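Local coordinates for peptidyl tryptophan dihydroxylase (Pseudomonas putida, PDB 7CTQ), which uses FAD to dihydroxylate a peptidyl tryptophan, a step essential for biogenesis of the tryptophylquinone cofactor of quinohemoprotein amine dehydrogenase, at residues R25-E36 with A105-V114. Sequence-based numbering, arbitrary orientation.
Sequences RRLGYAVTVVSE and AGVSVVEGRV. With FAD (flavin-adenine dinucleotide), chain C.
Arg25 reaches from the last turn of helix 15-27 to the carbonyls that precede strand 108-111. Its CB lies 4.1 Å from Ala105 O, CG packs on Val107 CG2 at 3.6 Å, and CD is 3.7 Å from Gly106 O. With chi2 at -61° and chi3 also bent, NE turns onto Ala105 O, giving a 2.8 Å, nearly straight bond (174° at the hydrogen) in the guanidinium plane. Gly106 O lies over one face of that plane, where no N-H points at it. CZ and NH2 lie near Ala105 O, NH2 at 3.6 Å, not bonding it. At the tip, NH1 bonds Tyr29 O; two carbonyls, one from each segment, thus fix the rotation of the group.

Strands 31-35 and 108-111 pair in parallel: Val33 N donates to Ser108 O at 2.7 Å, and Val33 O accepts from Val110 N. Val107 CG1 meets Val33 CG2 at 3.6 Å on the face covered by helices 15-27 and 91-104. Beyond the ladder, Val114 N donates to N1A of the FAD adenine at 3.1 Å. Strand 31-35 lies between strands 8-11 and 108-119, all three parallel; helix 15-27 joins 8-11 to 31-35 in a GxGxxG-bearing beta-alpha-beta crossover, consistent with the dinucleotide-binding Rossmann fold.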
ATOM      1  N   ARG A  25      -2.164 -19.632  -4.895  1.00 42.71           N
ATOM      2  CA  ARG A  25      -3.136 -20.627  -5.353  1.00 45.36           C
ATOM      3  C   ARG A  25      -3.210 -20.687  -6.878  1.00 53.42           C
ATOM      4  O   ARG A  25      -3.194 -21.773  -7.470  1.00 44.47           O
ATOM      5  CB  ARG A  25      -4.514 -20.306  -4.773  1.00 48.61           C
ATOM      6  CG  ARG A  25      -4.619 -20.560  -3.281  1.00 50.79           C
ATOM      7  CD  ARG A  25      -4.366 -22.031  -2.977  1.00 60.17           C
ATOM      8  NE  ARG A  25      -5.475 -22.872  -3.421  1.00 58.78           N
ATOM      9  CZ  ARG A  25      -5.335 -24.097  -3.918  1.00 65.71           C
ATOM     10  NH1 ARG A  25      -4.123 -24.639  -4.034  1.00 53.58           N
ATOM     11  NH2 ARG A  25      -6.413 -24.779  -4.294  1.00 67.02           N
ATOM     12  N   ARG A  26      -3.311 -19.522  -7.529  1.00 44.22           N
ATOM     13  CA  ARG A  26      -3.397 -19.490  -8.985  1.00 41.55           C
ATOM     14  C   ARG A  26      -2.126 -19.997  -9.651  1.00 50.95           C
ATOM     15  O   ARG A  26      -2.185 -20.459 -10.797  1.00 58.16           O
ATOM     16  CB  ARG A  26      -3.707 -18.072  -9.461  1.00 44.99           C
ATOM     17  CG  ARG A  26      -4.947 -17.478  -8.789  1.00 55.90           C
ATOM     18  CD  ARG A  26      -5.663 -16.499  -9.706  1.00 64.66           C
ATOM     19  NE  ARG A  26      -4.714 -15.616 -10.374  1.00 72.97           N
ATOM     20  CZ  ARG A  26      -5.022 -14.818 -11.390  1.00 77.48           C
ATOM     21  NH1 ARG A  26      -6.264 -14.791 -11.867  1.00 64.14           N
ATOM     22  NH2 ARG A  26      -4.083 -14.045 -11.925  1.00 76.65           N
ATOM     23  N   LEU A  27      -0.980 -19.914  -8.971  1.00 45.50           N
ATOM     24  CA  LEU A  27       0.237 -20.521  -9.492  1.00 44.72           C
ATOM     25  C   LEU A  27       0.300 -22.015  -9.216  1.00 47.42           C
ATOM     26  O   LEU A  27       1.191 -22.687  -9.746  1.00 49.65           O
ATOM     27  CB  LEU A  27       1.473 -19.833  -8.899  1.00 45.02           C
ATOM     28  CG  LEU A  27       1.733 -18.410  -9.405  1.00 50.36           C
ATOM     29  CD1 LEU A  27       3.036 -17.849  -8.824  1.00 44.08           C
ATOM     30  CD2 LEU A  27       1.744 -18.388 -10.940  1.00 38.97           C
ATOM     31  N   GLY A  28      -0.610 -22.537  -8.402  1.00 45.17           N
ATOM     32  CA  GLY A  28      -0.677 -23.949  -8.109  1.00 52.12           C
ATOM     33  C   GLY A  28      -0.172 -24.353  -6.738  1.00 51.16           C
ATOM     34  O   GLY A  28       0.055 -25.546  -6.513  1.00 53.80           O
ATOM     35  N   TYR A  29       0.004 -23.408  -5.823  1.00 47.76           N
ATOM     36  CA  TYR A  29       0.612 -23.681  -4.531  1.00 50.05           C
ATOM     37  C   TYR A  29      -0.452 -23.940  -3.478  1.00 47.45           C
ATOM     38  O   TYR A  29      -1.477 -23.259  -3.439  1.00 46.57           O
ATOM     39  CB  TYR A  29       1.488 -22.512  -4.082  1.00 49.77           C
ATOM     40  CG  TYR A  29       2.805 -22.450  -4.796  1.00 42.36           C
ATOM     41  CD1 TYR A  29       3.841 -23.309  -4.456  1.00 44.27           C
ATOM     42  CD2 TYR A  29       3.011 -21.543  -5.820  1.00 43.53           C
ATOM     43  CE1 TYR A  29       5.054 -23.257  -5.109  1.00 44.51           C
ATOM     44  CE2 TYR A  29       4.215 -21.486  -6.486  1.00 41.95           C
ATOM     45  CZ  TYR A  29       5.234 -22.336  -6.123  1.00 46.94           C
ATOM     46  OH  TYR A  29       6.430 -22.266  -6.793  1.00 38.79           O
ATOM     47  N   ALA A  30      -0.188 -24.924  -2.620  1.00 58.17           N
ATOM     48  CA  ALA A  30      -0.943 -25.072  -1.383  1.00 64.36           C
ATOM     49  C   ALA A  30      -0.517 -23.978  -0.412  1.00 54.54           C
ATOM     50  O   ALA A  30       0.679 -23.707  -0.263  1.00 56.19           O
ATOM     51  CB  ALA A  30      -0.704 -26.456  -0.776  1.00 50.64           C
ATOM     52  N   VAL A  31      -1.490 -23.333   0.231  1.00 48.71           N
ATOM     53  CA  VAL A  31      -1.233 -22.147   1.044  1.00 48.53           C
ATOM     54  C   VAL A  31      -2.062 -22.208   2.317  1.00 51.62           C
ATOM     55  O   VAL A  31      -3.253 -22.530   2.274  1.00 55.03           O
ATOM     56  CB  VAL A  31      -1.565 -20.850   0.275  1.00 49.37           C
ATOM     57  CG1 VAL A  31      -1.278 -19.626   1.135  1.00 46.94           C
ATOM     58  CG2 VAL A  31      -0.811 -20.790  -1.053  1.00 44.47           C
ATOM     59  N   THR A  32      -1.438 -21.864   3.444  1.00 54.34           N
ATOM     60  CA  THR A  32      -2.112 -21.715   4.728  1.00 50.17           C
ATOM     61  C   THR A  32      -1.904 -20.297   5.243  1.00 47.28           C
ATOM     62  O   THR A  32      -0.783 -19.782   5.214  1.00 50.76           O
ATOM     63  CB  THR A  32      -1.580 -22.729   5.754  1.00 56.07           C
ATOM     64  OG1 THR A  32      -1.877 -24.062   5.320  1.00 60.73           O
ATOM     65  CG2 THR A  32      -2.198 -22.489   7.130  1.00 49.56           C
ATOM     66  N   VAL A  33      -2.973 -19.671   5.720  1.00 48.31           N
ATOM     67  CA  VAL A  33      -2.911 -18.327   6.284  1.00 51.32           C
ATOM     68  C   VAL A  33      -3.239 -18.407   7.767  1.00 58.90           C
ATOM     69  O   VAL A  33      -4.188 -19.090   8.165  1.00 63.23           O
ATOM     70  CB  VAL A  33      -3.872 -17.361   5.560  1.00 55.37           C
ATOM     71  CG1 VAL A  33      -3.938 -16.024   6.276  1.00 53.96           C
ATOM     72  CG2 VAL A  33      -3.436 -17.161   4.115  1.00 51.72           C
ATOM     73  N   VAL A  34      -2.447 -17.714   8.583  1.00 65.01           N
ATOM     74  CA  VAL A  34      -2.690 -17.566  10.013  1.00 57.59           C
ATOM     75  C   VAL A  34      -2.961 -16.097  10.286  1.00 61.93           C
ATOM     76  O   VAL A  34      -2.222 -15.232   9.802  1.00 59.37           O
ATOM     77  CB  VAL A  34      -1.494 -18.049  10.852  1.00 52.88           C
ATOM     78  CG1 VAL A  34      -1.825 -17.985  12.337  1.00 57.79           C
ATOM     79  CG2 VAL A  34      -1.087 -19.447  10.438  1.00 60.64           C
ATOM     80  N   SER A  35      -4.001 -15.813  11.068  1.00 54.58           N
ATOM     81  CA  SER A  35      -4.317 -14.425  11.381  1.00 62.50           C
ATOM     82  C   SER A  35      -5.303 -14.378  12.535  1.00 69.09           C
ATOM     83  O   SER A  35      -5.986 -15.362  12.835  1.00 70.87           O
ATOM     84  CB  SER A  35      -4.890 -13.685  10.170  1.00 62.99           C
ATOM     85  OG  SER A  35      -5.488 -12.458  10.549  1.00 65.78           O
ATOM     86  N   GLU A  36      -5.375 -13.210  13.165  1.00 73.98           N
ATOM     87  CA  GLU A  36      -6.248 -12.989  14.307  1.00 82.19           C
ATOM     88  C   GLU A  36      -7.611 -12.492  13.835  1.00 96.98           C
ATOM     89  O   GLU A  36      -7.714 -11.735  12.865  1.00 98.74           O
ATOM     90  CB  GLU A  36      -5.617 -11.990  15.279  1.00 80.41           C
ATOM     91  CG  GLU A  36      -6.533 -11.542  16.407  1.00 97.20           C
ATOM     92  CD  GLU A  36      -5.777 -11.233  17.681  1.00106.28           C
ATOM     93  OE1 GLU A  36      -4.683 -11.803  17.871  1.00101.13           O
ATOM     94  OE2 GLU A  36      -6.275 -10.424  18.493  1.00108.60           O
ATOM     95  N   ALA A 105     -11.018 -19.985  -2.182  1.00 63.70           N
ATOM     96  CA  ALA A 105      -9.898 -20.217  -3.086  1.00 58.32           C
ATOM     97  C   ALA A 105      -9.071 -21.438  -2.706  1.00 65.01           C
ATOM     98  O   ALA A 105      -8.060 -21.715  -3.364  1.00 64.55           O
ATOM     99  CB  ALA A 105      -8.996 -18.980  -3.133  1.00 60.49           C
ATOM    100  N   GLY A 106      -9.464 -22.171  -1.672  1.00 58.99           N
ATOM    101  CA  GLY A 106      -8.688 -23.319  -1.253  1.00 64.22           C
ATOM    102  C   GLY A 106      -7.530 -22.988  -0.342  1.00 54.60           C
ATOM    103  O   GLY A 106      -6.473 -23.624  -0.433  1.00 68.11           O
ATOM    104  N   VAL A 107      -7.695 -22.002   0.536  1.00 57.67           N
ATOM    105  CA  VAL A 107      -6.659 -21.595   1.478  1.00 63.14           C
ATOM    106  C   VAL A 107      -7.113 -21.970   2.882  1.00 66.30           C
ATOM    107  O   VAL A 107      -8.228 -21.623   3.292  1.00 63.73           O
ATOM    108  CB  VAL A 107      -6.368 -20.086   1.387  1.00 57.13           C
ATOM    109  CG1 VAL A 107      -5.361 -19.673   2.460  1.00 50.54           C
ATOM    110  CG2 VAL A 107      -5.876 -19.707  -0.017  1.00 55.54           C
ATOM    111  N   SER A 108      -6.247 -22.671   3.615  1.00 64.34           N
ATOM    112  CA  SER A 108      -6.482 -22.924   5.032  1.00 66.71           C
ATOM    113  C   SER A 108      -6.358 -21.622   5.810  1.00 61.07           C
ATOM    114  O   SER A 108      -5.402 -20.866   5.618  1.00 68.87           O
ATOM    115  CB  SER A 108      -5.481 -23.948   5.571  1.00 66.16           C
ATOM    116  OG  SER A 108      -5.178 -24.945   4.608  1.00 59.47           O
ATOM    117  N   VAL A 109      -7.320 -21.354   6.686  1.00 61.40           N
ATOM    118  CA  VAL A 109      -7.329 -20.137   7.506  1.00 62.35           C
ATOM    119  C   VAL A 109      -7.308 -20.580   8.962  1.00 67.29           C
ATOM    120  O   VAL A 109      -8.352 -20.840   9.568  1.00 81.22           O
ATOM    121  CB  VAL A 109      -8.529 -19.235   7.217  1.00 57.56           C
ATOM    122  CG1 VAL A 109      -8.366 -17.889   7.917  1.00 60.33           C
ATOM    123  CG2 VAL A 109      -8.683 -19.041   5.727  1.00 67.35           C
ATOM    124  N   VAL A 110      -6.109 -20.656   9.536  1.00 69.92           N
ATOM    125  CA  VAL A 110      -5.913 -21.025  10.933  1.00 66.64           C
ATOM    126  C   VAL A 110      -6.009 -19.744  11.754  1.00 67.74           C
ATOM    127  O   VAL A 110      -5.091 -18.925  11.752  1.00 68.25           O
ATOM    128  CB  VAL A 110      -4.569 -21.725  11.149  1.00 66.08           C
ATOM    129  CG1 VAL A 110      -4.296 -21.927  12.632  1.00 70.41           C
ATOM    130  CG2 VAL A 110      -4.515 -23.042  10.377  1.00 62.27           C
ATOM    131  N   GLU A 111      -7.129 -19.560  12.453  1.00 71.95           N
ATOM    132  CA  GLU A 111      -7.249 -18.411  13.338  1.00 74.33           C
ATOM    133  C   GLU A 111      -6.246 -18.545  14.479  1.00 78.63           C
ATOM    134  O   GLU A 111      -5.876 -19.650  14.883  1.00 76.86           O
ATOM    135  CB  GLU A 111      -8.682 -18.272  13.871  1.00 76.38           C
ATOM    136  CG  GLU A 111      -9.056 -16.847  14.319  1.00 86.63           C
ATOM    137  CD  GLU A 111      -8.557 -16.475  15.710  1.00 97.54           C
ATOM    138  OE1 GLU A 111      -8.750 -15.306  16.109  1.00100.15           O
ATOM    139  OE2 GLU A 111      -8.018 -17.350  16.423  1.00101.34           O
ATOM    140  N   GLY A 112      -5.771 -17.407  14.964  1.00 76.12           N
ATOM    141  CA  GLY A 112      -4.871 -17.368  16.105  1.00 78.88           C
ATOM    142  C   GLY A 112      -3.838 -16.262  16.018  1.00 76.16           C
ATOM    143  O   GLY A 112      -3.379 -15.884  14.940  1.00 73.44           O
ATOM    144  N   ARG A 113      -3.462 -15.728  17.180  1.00 73.85           N
ATOM    145  CA  ARG A 113      -2.383 -14.754  17.245  1.00 77.99           C
ATOM    146  C   ARG A 113      -1.041 -15.472  17.226  1.00 78.65           C
ATOM    147  O   ARG A 113      -0.847 -16.465  17.935  1.00 72.11           O
ATOM    148  CB  ARG A 113      -2.496 -13.889  18.501  1.00 69.67           C
ATOM    149  CG  ARG A 113      -1.252 -13.059  18.754  1.00 80.60           C
ATOM    150  CD  ARG A 113      -1.576 -11.722  19.392  1.00 86.72           C
ATOM    151  NE  ARG A 113      -1.773 -11.851  20.831  1.00 98.60           N
ATOM    152  CZ  ARG A 113      -2.093 -10.845  21.638  1.00102.42           C
ATOM    153  NH1 ARG A 113      -2.254 -11.067  22.937  1.00 96.29           N
ATOM    154  NH2 ARG A 113      -2.249  -9.620  21.149  1.00100.19           N
ATOM    155  N   VAL A 114      -0.117 -14.974  16.408  1.00 70.60           N
ATOM    156  CA  VAL A 114       1.227 -15.535  16.353  1.00 68.98           C
ATOM    157  C   VAL A 114       2.022 -15.033  17.548  1.00 71.12           C
ATOM    158  O   VAL A 114       2.080 -13.824  17.808  1.00 66.02           O
ATOM    159  CB  VAL A 114       1.923 -15.170  15.030  1.00 66.05           C
ATOM    160  CG1 VAL A 114       3.279 -15.866  14.944  1.00 62.61           C
ATOM    161  CG2 VAL A 114       1.048 -15.545  13.841  1.00 59.34           C
TER
HETATM  162  PA  FAD C 501      -3.621  -5.188   7.605  1.00 44.94           P
HETATM  163  O1A FAD C 501      -4.822  -4.788   6.842  1.00 40.84           O
HETATM  164  O2A FAD C 501      -3.373  -4.327   8.836  1.00 47.92           O
HETATM  165  O5B FAD C 501      -3.699  -6.720   7.901  1.00 46.60           O
HETATM  166  C5B FAD C 501      -2.909  -7.327   8.942  1.00 44.08           C
HETATM  167  C4B FAD C 501      -3.710  -8.491   9.463  1.00 59.27           C
HETATM  168  O4B FAD C 501      -2.878  -9.280  10.345  1.00 61.30           O
HETATM  169  C3B FAD C 501      -4.968  -8.131  10.260  1.00 65.72           C
HETATM  170  O3B FAD C 501      -6.021  -9.042   9.955  1.00 68.73           O
HETATM  171  C2B FAD C 501      -4.495  -8.232  11.716  1.00 66.47           C
HETATM  172  O2B FAD C 501      -5.535  -8.590  12.624  1.00 74.80           O
HETATM  173  C1B FAD C 501      -3.498  -9.386  11.609  1.00 69.39           C
HETATM  174  N9A FAD C 501      -2.468  -9.464  12.635  1.00 64.79           N
HETATM  175  C8A FAD C 501      -1.774  -8.453  13.239  1.00 68.96           C
HETATM  176  N7A FAD C 501      -0.893  -8.848  14.126  1.00 69.28           N
HETATM  177  C5A FAD C 501      -1.044 -10.223  14.126  1.00 65.78           C
HETATM  178  C6A FAD C 501      -0.419 -11.250  14.863  1.00 62.70           C
HETATM  179  N6A FAD C 501       0.524 -11.039  15.780  1.00 66.60           N
HETATM  180  N1A FAD C 501      -0.796 -12.533  14.618  1.00 58.01           N
HETATM  181  C2A FAD C 501      -1.741 -12.756  13.701  1.00 60.19           C
HETATM  182  N3A FAD C 501      -2.398 -11.864  12.951  1.00 64.30           N
HETATM  183  C4A FAD C 501      -2.002 -10.613  13.208  1.00 69.36           C
HETATM  184  N1  FAD C 501      -6.496   2.653   3.668  1.00 49.19           N
HETATM  185  C2  FAD C 501      -7.540   2.976   2.847  1.00 44.70           C
HETATM  186  O2  FAD C 501      -7.716   2.408   1.768  1.00 45.91           O
HETATM  187  N3  FAD C 501      -8.435   3.953   3.229  1.00 48.47           N
HETATM  188  C4  FAD C 501      -8.396   4.675   4.404  1.00 55.73           C
HETATM  189  O4  FAD C 501      -9.260   5.516   4.643  1.00 52.80           O
HETATM  190  C4X FAD C 501      -7.285   4.330   5.270  1.00 49.98           C
HETATM  191  N5  FAD C 501      -7.167   4.972   6.402  1.00 50.47           N
HETATM  192  C5X FAD C 501      -6.105   4.644   7.230  1.00 49.53           C
HETATM  193  C6  FAD C 501      -5.959   5.325   8.439  1.00 48.79           C
HETATM  194  C7  FAD C 501      -4.901   5.044   9.297  1.00 52.47           C
HETATM  195  C7M FAD C 501      -4.776   5.795  10.596  1.00 43.83           C
HETATM  196  C8  FAD C 501      -3.962   4.063   8.939  1.00 50.23           C
HETATM  197  C8M FAD C 501      -2.810   3.727   9.849  1.00 44.60           C
HETATM  198  C9  FAD C 501      -4.107   3.379   7.737  1.00 46.80           C
HETATM  199  C9A FAD C 501      -5.163   3.666   6.880  1.00 51.06           C
HETATM  200  N10 FAD C 501      -5.337   2.984   5.658  1.00 48.02           N
HETATM  201  C10 FAD C 501      -6.383   3.305   4.816  1.00 47.96           C
HETATM  202  C1' FAD C 501      -4.358   1.986   5.223  1.00 42.11           C
HETATM  203  C2' FAD C 501      -4.833   0.547   5.346  1.00 47.80           C
HETATM  204  O2' FAD C 501      -5.353   0.279   6.648  1.00 44.68           O
HETATM  205  C3' FAD C 501      -3.644  -0.370   5.066  1.00 44.22           C
HETATM  206  O3' FAD C 501      -3.004   0.104   3.886  1.00 43.02           O
HETATM  207  C4' FAD C 501      -3.975  -1.845   4.866  1.00 47.88           C
HETATM  208  O4' FAD C 501      -4.949  -2.293   5.813  1.00 50.93           O
HETATM  209  C5' FAD C 501      -2.728  -2.692   4.956  1.00 38.49           C
HETATM  210  O5' FAD C 501      -3.057  -4.033   4.567  1.00 36.90           O
HETATM  211  P   FAD C 501      -2.257  -5.249   5.122  1.00 41.06           P
HETATM  212  O1P FAD C 501      -0.794  -5.053   4.695  1.00 39.11           O
HETATM  213  O2P FAD C 501      -2.904  -6.531   4.729  1.00 41.78           O
HETATM  214  O3P FAD C 501      -2.328  -5.045   6.695  1.00 42.53           O